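Local structure of bacilliredoxin BrxA (Bacillus subtilis, 3FHK) at residues A[10-13]-A[14-17]; A[19-22]-A[23-26]; A[91-94]-A[95-99]. The protein acts as a dithiol bacilliredoxin of the thioredoxin superfamily, removing bacillithiol from protein mixed disulfides, and has protein disulfide isomerase activity. The protein carries 2 engineered substitutions. All blocks are in the same frame, centred on the assembly; numbering follows the deposited sequence.

Contacts 1 and 2 are successive parts of helix 2-24. Their centres lie about 14 Å apart, and their segments do not touch except through the chain. Contact 3 is in the short helix 90-97, on the opposite side of the chain's centre from contact 2. Its nearest atoms are about 8 Å from contact 2 and about 11 Å from contact 1. All three come near the CXC motif. The side chain of Cys56 is about 8 Å from that of Met19, and about 10 Å from those of Met12 and Arg97. Contact 1 also meets two other subunits, whereas contact 3 carries two bound sulfate ions.

Contact 1 of 3, residues A[10-13]-A[14-17]; sequences EYMR and QLVV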
ATOM      1  N   GLU A  10      10.458   3.494   4.849  1.00 37.91           N
ATOM      2  CA  GLU A  10      11.302   4.312   3.992  1.00 40.05           C
ATOM      3  C   GLU A  10      10.483   5.448   3.389  1.00 43.42           C
ATOM      4  O   GLU A  10      10.920   6.599   3.316  1.00 42.68           O
ATOM      5  CB  GLU A  10      11.910   3.456   2.880  1.00 46.86           C
ATOM      6  CG  GLU A  10      12.801   4.227   1.929  1.00 55.39           C
ATOM      7  CD  GLU A  10      13.945   4.927   2.641  1.00 60.06           C
ATOM      8  OE1 GLU A  10      14.233   4.585   3.810  1.00 63.52           O
ATOM      9  OE2 GLU A  10      14.561   5.822   2.030  1.00 56.36           O
ATOM     10  N   TYR A  11       9.276   5.120   2.959  1.00 40.80           N
ATOM     11  CA  TYR A  11       8.423   6.118   2.364  1.00 35.49           C
ATOM     12  C   TYR A  11       8.041   7.190   3.392  1.00 41.74           C
ATOM     13  O   TYR A  11       8.127   8.381   3.104  1.00 42.87           O
ATOM     14  CB  TYR A  11       7.199   5.457   1.744  1.00 33.46           C
ATOM     15  CG  TYR A  11       6.339   6.385   0.912  1.00 42.94           C
ATOM     16  CD1 TYR A  11       4.954   6.246   0.895  1.00 44.97           C
ATOM     17  CD2 TYR A  11       6.907   7.395   0.141  1.00 41.79           C
ATOM     18  CE1 TYR A  11       4.157   7.081   0.135  1.00 45.60           C
ATOM     19  CE2 TYR A  11       6.117   8.240  -0.623  1.00 46.20           C
ATOM     20  CZ  TYR A  11       4.741   8.076  -0.623  1.00 54.12           C
ATOM     21  OH  TYR A  11       3.938   8.901  -1.381  1.00 59.82           O
ATOM     22  N   MET A  12       7.631   6.768   4.586  1.00 45.03           N
ATOM     23  CA  MET A  12       7.314   7.714   5.655  1.00 45.26           C
ATOM     24  C   MET A  12       8.552   8.508   6.081  1.00 40.62           C
ATOM     25  O   MET A  12       8.476   9.697   6.391  1.00 47.66           O
ATOM     26  CB  MET A  12       6.663   7.009   6.852  1.00 49.84           C
ATOM     27  CG  MET A  12       5.138   6.837   6.735  1.00 55.75           C
ATOM     28  SD  MET A  12       4.215   8.407   6.822  1.00 40.73           S
ATOM     29  CE  MET A  12       4.902   9.102   8.311  1.00 47.37           C
ATOM     30  N   ARG A  13       9.697   7.849   6.076  1.00 33.80           N
ATOM     31  CA  ARG A  13      10.959   8.535   6.322  1.00 42.29           C
ATOM     32  C   ARG A  13      11.178   9.686   5.337  1.00 51.37           C
ATOM     33  O   ARG A  13      11.585  10.787   5.725  1.00 50.34           O
ATOM     34  CB  ARG A  13      12.121   7.555   6.214  1.00 39.12           C
ATOM     35  CG  ARG A  13      13.389   8.044   6.872  1.00 49.90           C
ATOM     36  CD  ARG A  13      14.567   7.170   6.494  1.00 69.44           C
ATOM     37  NE  ARG A  13      15.071   7.457   5.149  1.00 85.57           N
ATOM     38  CZ  ARG A  13      16.116   8.242   4.892  1.00 96.65           C
ATOM     39  NH1 ARG A  13      16.770   8.825   5.886  1.00102.30           N
ATOM     40  NH2 ARG A  13      16.515   8.443   3.642  1.00 98.45           N
ATOM     41  N   GLN A  14      10.921   9.430   4.060  1.00 49.83           N
ATOM     42  CA  GLN A  14      11.163  10.444   3.044  1.00 45.06           C
ATOM     43  C   GLN A  14      10.192  11.609   3.167  1.00 41.73           C
ATOM     44  O   GLN A  14      10.575  12.757   2.984  1.00 49.25           O
ATOM     45  CB  GLN A  14      11.114   9.839   1.640  1.00 48.98           C
ATOM     46  CG  GLN A  14      12.311   8.971   1.304  1.00 57.63           C
ATOM     47  CD  GLN A  14      13.631   9.589   1.768  1.00 68.02           C
ATOM     48  OE1 GLN A  14      14.308   9.039   2.639  1.00 70.79           O
ATOM     49  NE2 GLN A  14      13.995  10.738   1.193  1.00 61.80           N
ATOM     50  N   LEU A  15       8.940  11.306   3.490  1.00 44.48           N
ATOM     51  CA  LEU A  15       7.905  12.327   3.594  1.00 40.97           C
ATOM     52  C   LEU A  15       8.103  13.178   4.834  1.00 45.53           C
ATOM     53  O   LEU A  15       7.609  14.306   4.923  1.00 41.75           O
ATOM     54  CB  LEU A  15       6.520  11.689   3.654  1.00 35.64           C
ATOM     55  CG  LEU A  15       6.079  10.832   2.477  1.00 33.53           C
ATOM     56  CD1 LEU A  15       4.725  10.205   2.814  1.00 39.08           C
ATOM     57  CD2 LEU A  15       6.019  11.642   1.170  1.00 42.77           C
ATOM     58  N   VAL A  16       8.816  12.621   5.803  1.00 42.21           N
ATOM     59  CA  VAL A  16       9.023  13.304   7.064  1.00 39.74           C
ATOM     60  C   VAL A  16      10.198  14.291   6.997  1.00 42.01           C
ATOM     61  O   VAL A  16      10.293  15.209   7.809  1.00 38.68           O
ATOM     62  CB  VAL A  16       9.186  12.282   8.197  1.00 36.15           C
ATOM     63  CG1 VAL A  16       9.967  12.870   9.346  1.00 40.81           C
ATOM     64  CG2 VAL A  16       7.813  11.806   8.654  1.00 38.40           C
ATOM     65  N   VAL A  17      11.058  14.124   5.994  1.00 42.92           N
ATOM     66  CA  VAL A  17      12.249  14.961   5.837  1.00 37.82           C
ATOM     67  C   VAL A  17      11.954  16.462   5.851  1.00 40.85           C
ATOM     68  O   VAL A  17      12.522  17.187   6.656  1.00 45.28           O
ATOM     69  CB  VAL A  17      13.023  14.611   4.552  1.00 47.55           C
ATOM     70  CG1 VAL A  17      14.032  15.705   4.226  1.00 51.41           C
ATOM     71  CG2 VAL A  17      13.708  13.263   4.692  1.00 46.88           C
TER
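Leu15 lays its CD1 methyl over one face of the Tyr11 ring, one turn back along helix 2-24. CD1 sits 4.1 Å from the ring centroid and 11° off the ring normal, a CH-pi contact. The second methyl, CD2, touches CE2 of Tyr11 at 3.8 Å. The tyrosine CG is anti to the backbone N (chi1 -171°), beside the carbonyl carbon, which brings the ring back alongside Leu15. The pair also belongs to the assembly. The Tyr11 rings of this chain and of the second subunit meet, and Pro18 of the third subunit packs on both Tyr11 and Leu15.

Met12 and Val16 make a second i to i+4 pair. The methyl CE of Met12 approaches CG2 of Val16 at 4.0 Å. Val16 also touches Val55 and Gln88 of its own chain, which ties this side of the helix to the rest of the fold.

The backbone bonds are uneven. Leu15 N gives a regular bond to Tyr11 O at 3.1 Å, but Val17 N reaches Arg13 O only weakly, at 3.4 Å.

Glu10, Arg13 and Gln14 form a polar strip. NE of Arg13 meets OE1 of Glu10 at 3.3 Å, in a salt bridge whose hydrogen bond is weak. The Gln14 chain runs alongside both, its CG packed 3.4 Å from the Glu10 carbonyl O. An alanine here would remove that chain and is likely to leave Glu10 and Arg13 freer to turn, with a gap beside Ala7 of the second subunit.

Tyr11 and Leu15 thus give the neighbouring subunits an apolar, aromatic surface, while the polar strip of Glu10 and Gln14 also borders the second subunit.

Contact 2 of 3, residues A[19-22]-A[23-26]; sequences MRRE and LTGA
Arg21 and Thr24 slant across each other in the last turn of helix 2-24, the N-terminal helix of this thioredoxin-superfamily protein. Their approach is made close to the backbone. Thr24 OG1 lies 3.2 Å from CA of Arg21, while the long arginine chain runs extended away from the threonine. The hydroxyl gets there because OG1 sits between the backbone N and the carbonyl carbon (chi1 57°). The same torsion puts OG1 3.3 Å from O of Arg20, close enough for a weak bond that is not settled.

The neighbouring side chains fan out to different parts of the fold. Leu23 is buried and touches Thr68 of helix 57-73, Thr83 of strand 80-85 and Val51 of strand 47-53. The extended chain of Glu22 reaches Arg64 of helix 57-73 and ends there in a salt bridge. Arg20 turns its guanidinium to Glu30 and Asp89. Met19 joins in from further back, packing on Phe85 and on Arg21 of the third subunit. The turn is thus fixed to its own chain by the apolar chains of Leu23 and Met19 and by charges of both signs.

O of Arg20 accepts two N-H groups. Thr24 N comes at 2.9 Å, almost straight, with an N-H...O angle of 167°. Leu23 N comes at 2.8 Å from above the carbonyl plane. Beyond them, Gly25 N donates to O of Arg21 at 2.7 Å, and Ala26 N reaches back to O of Leu23 at 2.9 Å.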
ATOM      1  N   MET A  19       9.576  17.844   7.077  1.00 44.67           N
ATOM      2  CA  MET A  19       9.046  18.147   8.404  1.00 42.65           C
ATOM      3  C   MET A  19      10.181  18.356   9.401  1.00 43.78           C
ATOM      4  O   MET A  19      10.022  19.086  10.378  1.00 42.86           O
ATOM      5  CB  MET A  19       8.067  17.066   8.885  1.00 44.85           C
ATOM      6  CG  MET A  19       6.827  16.936   8.001  1.00 48.69           C
ATOM      7  SD  MET A  19       5.606  15.702   8.548  1.00 31.42           S
ATOM      8  CE  MET A  19       4.827  15.335   6.975  1.00 37.82           C
ATOM      9  N   ARG A  20      11.327  17.725   9.146  1.00 43.45           N
ATOM     10  CA  ARG A  20      12.529  17.959   9.950  1.00 44.51           C
ATOM     11  C   ARG A  20      13.238  19.235   9.521  1.00 52.13           C
ATOM     12  O   ARG A  20      13.507  20.117  10.338  1.00 55.20           O
ATOM     13  CB  ARG A  20      13.505  16.791   9.824  1.00 39.66           C
ATOM     14  CG  ARG A  20      12.952  15.479  10.331  1.00 38.90           C
ATOM     15  CD  ARG A  20      13.870  14.321   9.991  1.00 37.58           C
ATOM     16  NE  ARG A  20      13.325  13.050  10.456  1.00 42.80           N
ATOM     17  CZ  ARG A  20      13.665  12.461  11.602  1.00 39.41           C
ATOM     18  NH1 ARG A  20      14.548  13.026  12.407  1.00 41.05           N
ATOM     19  NH2 ARG A  20      13.123  11.301  11.943  1.00 41.74           N
ATOM     20  N   ARG A  21      13.548  19.322   8.235  1.00 49.92           N
ATOM     21  CA  ARG A  21      14.278  20.465   7.707  1.00 48.15           C
ATOM     22  C   ARG A  21      13.606  21.789   8.060  1.00 39.53           C
ATOM     23  O   ARG A  21      14.282  22.799   8.259  1.00 34.52           O
ATOM     24  CB  ARG A  21      14.457  20.343   6.199  1.00 45.91           C
ATOM     25  CG  ARG A  21      15.585  19.426   5.784  1.00 53.72           C
ATOM     26  CD  ARG A  21      15.712  19.443   4.269  1.00 69.13           C
ATOM     27  NE  ARG A  21      16.749  18.541   3.782  1.00 80.22           N
ATOM     28  CZ  ARG A  21      16.684  17.891   2.622  1.00 82.56           C
ATOM     29  NH1 ARG A  21      15.620  18.029   1.840  1.00 73.81           N
ATOM     30  NH2 ARG A  21      17.673  17.087   2.252  1.00 86.89           N
ATOM     31  N   GLU A  22      12.282  21.780   8.157  1.00 31.13           N
ATOM     32  CA  GLU A  22      11.571  22.981   8.572  1.00 31.03           C
ATOM     33  C   GLU A  22      12.168  23.567   9.858  1.00 39.70           C
ATOM     34  O   GLU A  22      12.340  24.781   9.960  1.00 42.01           O
ATOM     35  CB  GLU A  22      10.072  22.719   8.729  1.00 40.64           C
ATOM     36  CG  GLU A  22       9.300  23.924   9.250  1.00 56.86           C
ATOM     37  CD  GLU A  22       7.813  23.852   8.946  1.00 70.36           C
ATOM     38  OE1 GLU A  22       7.381  22.842   8.351  1.00 76.15           O
ATOM     39  OE2 GLU A  22       7.080  24.807   9.298  1.00 69.64           O
ATOM     40  N   LEU A  23      12.499  22.704  10.824  1.00 34.27           N
ATOM     41  CA  LEU A  23      13.156  23.141  12.056  1.00 30.56           C
ATOM     42  C   LEU A  23      14.675  23.234  11.930  1.00 31.59           C
ATOM     43  O   LEU A  23      15.278  24.211  12.382  1.00 38.94           O
ATOM     44  CB  LEU A  23      12.798  22.213  13.230  1.00 34.53           C
ATOM     45  CG  LEU A  23      11.323  22.206  13.639  1.00 36.14           C
ATOM     46  CD1 LEU A  23      11.047  21.148  14.697  1.00 34.04           C
ATOM     47  CD2 LEU A  23      10.901  23.593  14.130  1.00 30.24           C
ATOM     48  N   THR A  24      15.292  22.220  11.322  1.00 32.30           N
ATOM     49  CA  THR A  24      16.752  22.119  11.332  1.00 38.66           C
ATOM     50  C   THR A  24      17.376  23.178  10.442  1.00 52.02           C
ATOM     51  O   THR A  24      18.445  23.710  10.753  1.00 55.07           O
ATOM     52  CB  THR A  24      17.264  20.703  10.954  1.00 43.17           C
ATOM     53  OG1 THR A  24      16.770  20.322   9.666  1.00 47.13           O
ATOM     54  CG2 THR A  24      16.780  19.674  11.985  1.00 42.87           C
ATOM     55  N   GLY A  25      16.692  23.496   9.348  1.00 49.78           N
ATOM     56  CA  GLY A  25      17.129  24.565   8.478  1.00 50.86           C
ATOM     57  C   GLY A  25      16.985  25.911   9.153  1.00 46.04           C
ATOM     58  O   GLY A  25      17.433  26.921   8.634  1.00 50.72           O
ATOM     59  N   ALA A  26      16.337  25.925  10.312  1.00 46.46           N
ATOM     60  CA  ALA A  26      16.197  27.156  11.076  1.00 45.03           C
ATOM     61  C   ALA A  26      17.122  27.156  12.302  1.00 46.26           C
ATOM     62  O   ALA A  26      16.938  27.935  13.234  1.00 48.18           O
ATOM     63  CB  ALA A  26      14.756  27.356  11.493  1.00 39.56           C
TER

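Contact 3 of 3, residues A[91-94]-A[95-99]; sequences EATA and KMREY. With SO4 (sulfate ion), chain F; SO4 (sulfate ion), chain E.
Residues 91-94 and 95-99 lie on helix 90-97 and the residues that follow, joined by i to i+4 backbone bonds. Lys95 N donates to Glu91 O, Met96 N to Ala92 O, and Arg97 N to Thr93 O at 2.9 Å. The next bond, from Glu98 N to Ala94 O, is weak at 3.3 Å.

Thr93 and Met96 pack on Val84 of strand 80-85, and Met96 on Val50 of strand 47-53, which joins the helix to the sheet. Thr93 and Arg97 point the same way, side by side. The threonine OG1 lies over one face of the Arg97 guanidinium, 3.5 Å above its plane and toward its rim. The arginine chain is extended from CG to NE and lays the guanidinium alongside the threonine, its edge toward the sulfate of chain F. There NH1 of Arg97 holds O4 of that sulfate at 2.8 Å, and NH2 holds O3 at 2.7 Å.

The sulfate of chain E sits at the start of the helix. Its O3 accepts from Glu91 N at 2.7 Å, and Lys90 N bonds to it too.

Lys95 NZ makes a salt bridge with Glu98 OE1 at 2.9 Å. The lysine chain bends twice (chi2 54°, chi3 55°) to reach it.

Both sulfates probably come from the crystallisation liquor. They suggest two places suited to an anion: the guanidinium edge, and the amino end of the helix, whose dipole probably helps.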
ATOM      1  N   GLU A  91      12.993   6.804  20.765  1.00 43.12           N
ATOM      2  CA  GLU A  91      13.874   6.703  21.920  1.00 46.79           C
ATOM      3  C   GLU A  91      14.397   8.077  22.285  1.00 45.60           C
ATOM      4  O   GLU A  91      14.542   8.412  23.466  1.00 44.21           O
ATOM      5  CB  GLU A  91      15.030   5.731  21.668  1.00 53.67           C
ATOM      6  CG  GLU A  91      14.581   4.290  21.444  1.00 65.71           C
ATOM      7  CD  GLU A  91      15.695   3.277  21.666  1.00 79.98           C
ATOM      8  OE1 GLU A  91      16.853   3.696  21.883  1.00 78.26           O
ATOM      9  OE2 GLU A  91      15.408   2.057  21.631  1.00 86.21           O
ATOM     10  N   ALA A  92      14.676   8.875  21.263  1.00 40.68           N
ATOM     11  CA  ALA A  92      15.088  10.247  21.485  1.00 39.86           C
ATOM     12  C   ALA A  92      14.020  11.006  22.274  1.00 38.30           C
ATOM     13  O   ALA A  92      14.320  11.577  23.318  1.00 43.27           O
ATOM     14  CB  ALA A  92      15.369  10.942  20.159  1.00 38.28           C
ATOM     15  N   THR A  93      12.770  11.002  21.805  1.00 34.64           N
ATOM     16  CA  THR A  93      11.753  11.789  22.514  1.00 43.71           C
ATOM     17  C   THR A  93      11.401  11.238  23.906  1.00 35.83           C
ATOM     18  O   THR A  93      11.160  12.022  24.826  1.00 38.13           O
ATOM     19  CB  THR A  93      10.481  12.140  21.655  1.00 35.44           C
ATOM     20  OG1 THR A  93       9.304  11.519  22.187  1.00 42.34           O
ATOM     21  CG2 THR A  93      10.677  11.766  20.208  1.00 26.95           C
ATOM     22  N   ALA A  94      11.390   9.911  24.060  1.00 29.07           N
ATOM     23  CA  ALA A  94      11.176   9.286  25.375  1.00 35.83           C
ATOM     24  C   ALA A  94      12.246   9.718  26.381  1.00 33.99           C
ATOM     25  O   ALA A  94      11.954   9.974  27.544  1.00 42.87           O
ATOM     26  CB  ALA A  94      11.139   7.751  25.263  1.00 23.94           C
ATOM     27  N   LYS A  95      13.483   9.801  25.907  1.00 32.96           N
ATOM     28  CA  LYS A  95      14.604  10.299  26.697  1.00 32.04           C
ATOM     29  C   LYS A  95      14.489  11.801  27.031  1.00 33.35           C
ATOM     30  O   LYS A  95      14.733  12.207  28.160  1.00 35.71           O
ATOM     31  CB  LYS A  95      15.920   9.997  25.969  1.00 37.17           C
ATOM     32  CG  LYS A  95      17.165  10.560  26.629  1.00 46.72           C
ATOM     33  CD  LYS A  95      17.257  10.129  28.077  1.00 56.11           C
ATOM     34  CE  LYS A  95      17.179   8.622  28.199  1.00 62.01           C
ATOM     35  NZ  LYS A  95      17.604   8.170  29.553  1.00 66.47           N
ATOM     36  N   MET A  96      14.128  12.619  26.051  0.50 33.88           N
ATOM     37  CA  MET A  96      13.935  14.037  26.325  0.50 35.97           C
ATOM     38  C   MET A  96      12.836  14.231  27.369  0.50 42.02           C
ATOM     39  O   MET A  96      12.982  15.018  28.306  0.50 45.34           O
ATOM     40  CB  MET A  96      13.604  14.809  25.047  0.50 33.65           C
ATOM     41  CG  MET A  96      13.617  16.322  25.211  0.50 31.84           C
ATOM     42  SD  MET A  96      15.136  16.946  25.968  0.50 20.08           S
ATOM     43  CE  MET A  96      14.639  18.606  26.340  0.50 35.97           C
ATOM     44  N   ARG A  97      11.742  13.493  27.214  1.00 40.32           N
ATOM     45  CA  ARG A  97      10.599  13.644  28.107  1.00 36.59           C
ATOM     46  C   ARG A  97      10.935  13.297  29.560  1.00 40.13           C
ATOM     47  O   ARG A  97      10.336  13.846  30.481  1.00 44.31           O
ATOM     48  CB  ARG A  97       9.377  12.869  27.585  1.00 35.32           C
ATOM     49  CG  ARG A  97       8.719  13.510  26.325  1.00 36.06           C
ATOM     50  CD  ARG A  97       7.674  12.575  25.695  1.00 37.14           C
ATOM     51  NE  ARG A  97       6.825  13.267  24.734  1.00 31.38           N
ATOM     52  CZ  ARG A  97       6.034  12.663  23.845  1.00 35.57           C
ATOM     53  NH1 ARG A  97       5.979  11.336  23.767  1.00 31.37           N
ATOM     54  NH2 ARG A  97       5.304  13.391  23.008  1.00 31.13           N
ATOM     55  N   GLU A  98      11.913  12.419  29.763  1.00 41.35           N
ATOM     56  CA  GLU A  98      12.358  12.079  31.110  1.00 43.29           C
ATOM     57  C   GLU A  98      12.816  13.310  31.892  1.00 42.97           C
ATOM     58  O   GLU A  98      12.773  13.318  33.123  1.00 45.51           O
ATOM     59  CB  GLU A  98      13.491  11.059  31.061  1.00 52.00           C
ATOM     60  CG  GLU A  98      13.057   9.638  30.756  1.00 59.06           C
ATOM     61  CD  GLU A  98      14.235   8.687  30.716  1.00 64.33           C
ATOM     62  OE1 GLU A  98      15.349   9.113  31.085  1.00 68.53           O
ATOM     63  OE2 GLU A  98      14.056   7.520  30.314  1.00 69.30           O
ATOM     64  N   TYR A  99      13.260  14.338  31.173  1.00 37.18           N
ATOM     65  CA  TYR A  99      13.765  15.563  31.788  1.00 37.92           C
ATOM     66  C   TYR A  99      12.642  16.543  32.129  1.00 47.18           C
ATOM     67  O   TYR A  99      12.845  17.470  32.915  1.00 49.16           O
ATOM     68  CB  TYR A  99      14.767  16.258  30.851  1.00 35.98           C
ATOM     69  CG  TYR A  99      16.078  15.521  30.665  1.00 35.32           C
ATOM     70  CD1 TYR A  99      17.180  15.795  31.470  1.00 41.17           C
ATOM     71  CD2 TYR A  99      16.206  14.541  29.699  1.00 33.31           C
ATOM     72  CE1 TYR A  99      18.380  15.109  31.307  1.00 39.22           C
ATOM     73  CE2 TYR A  99      17.390  13.849  29.528  1.00 37.17           C
ATOM     74  CZ  TYR A  99      18.475  14.139  30.325  1.00 39.29           C
ATOM     75  OH  TYR A  99      19.647  13.447  30.130  1.00 46.41           O
TER
HETATM   76  S   SO4 F 146       3.680  10.701  20.962  1.00 47.36           S
HETATM   77  O1  SO4 F 146       2.501   9.917  21.306  1.00 47.96           O
HETATM   78  O2  SO4 F 146       3.818  10.702  19.510  1.00 55.22           O
HETATM   79  O3  SO4 F 146       3.463  12.056  21.473  1.00 45.66           O
HETATM   80  O4  SO4 F 146       4.916  10.139  21.526  1.00 38.99           O
HETATM   81  S   SO4 E 145      13.683   4.736  17.489  1.00 63.60           S
HETATM   82  O1  SO4 E 145      13.143   3.412  17.780  1.00 77.22           O
HETATM   83  O2  SO4 E 145      12.639   5.538  16.854  1.00 65.51           O
HETATM   84  O3  SO4 E 145      14.102   5.377  18.730  1.00 62.61           O
HETATM   85  O4  SO4 E 145      14.835   4.600  16.603  1.00 64.47           O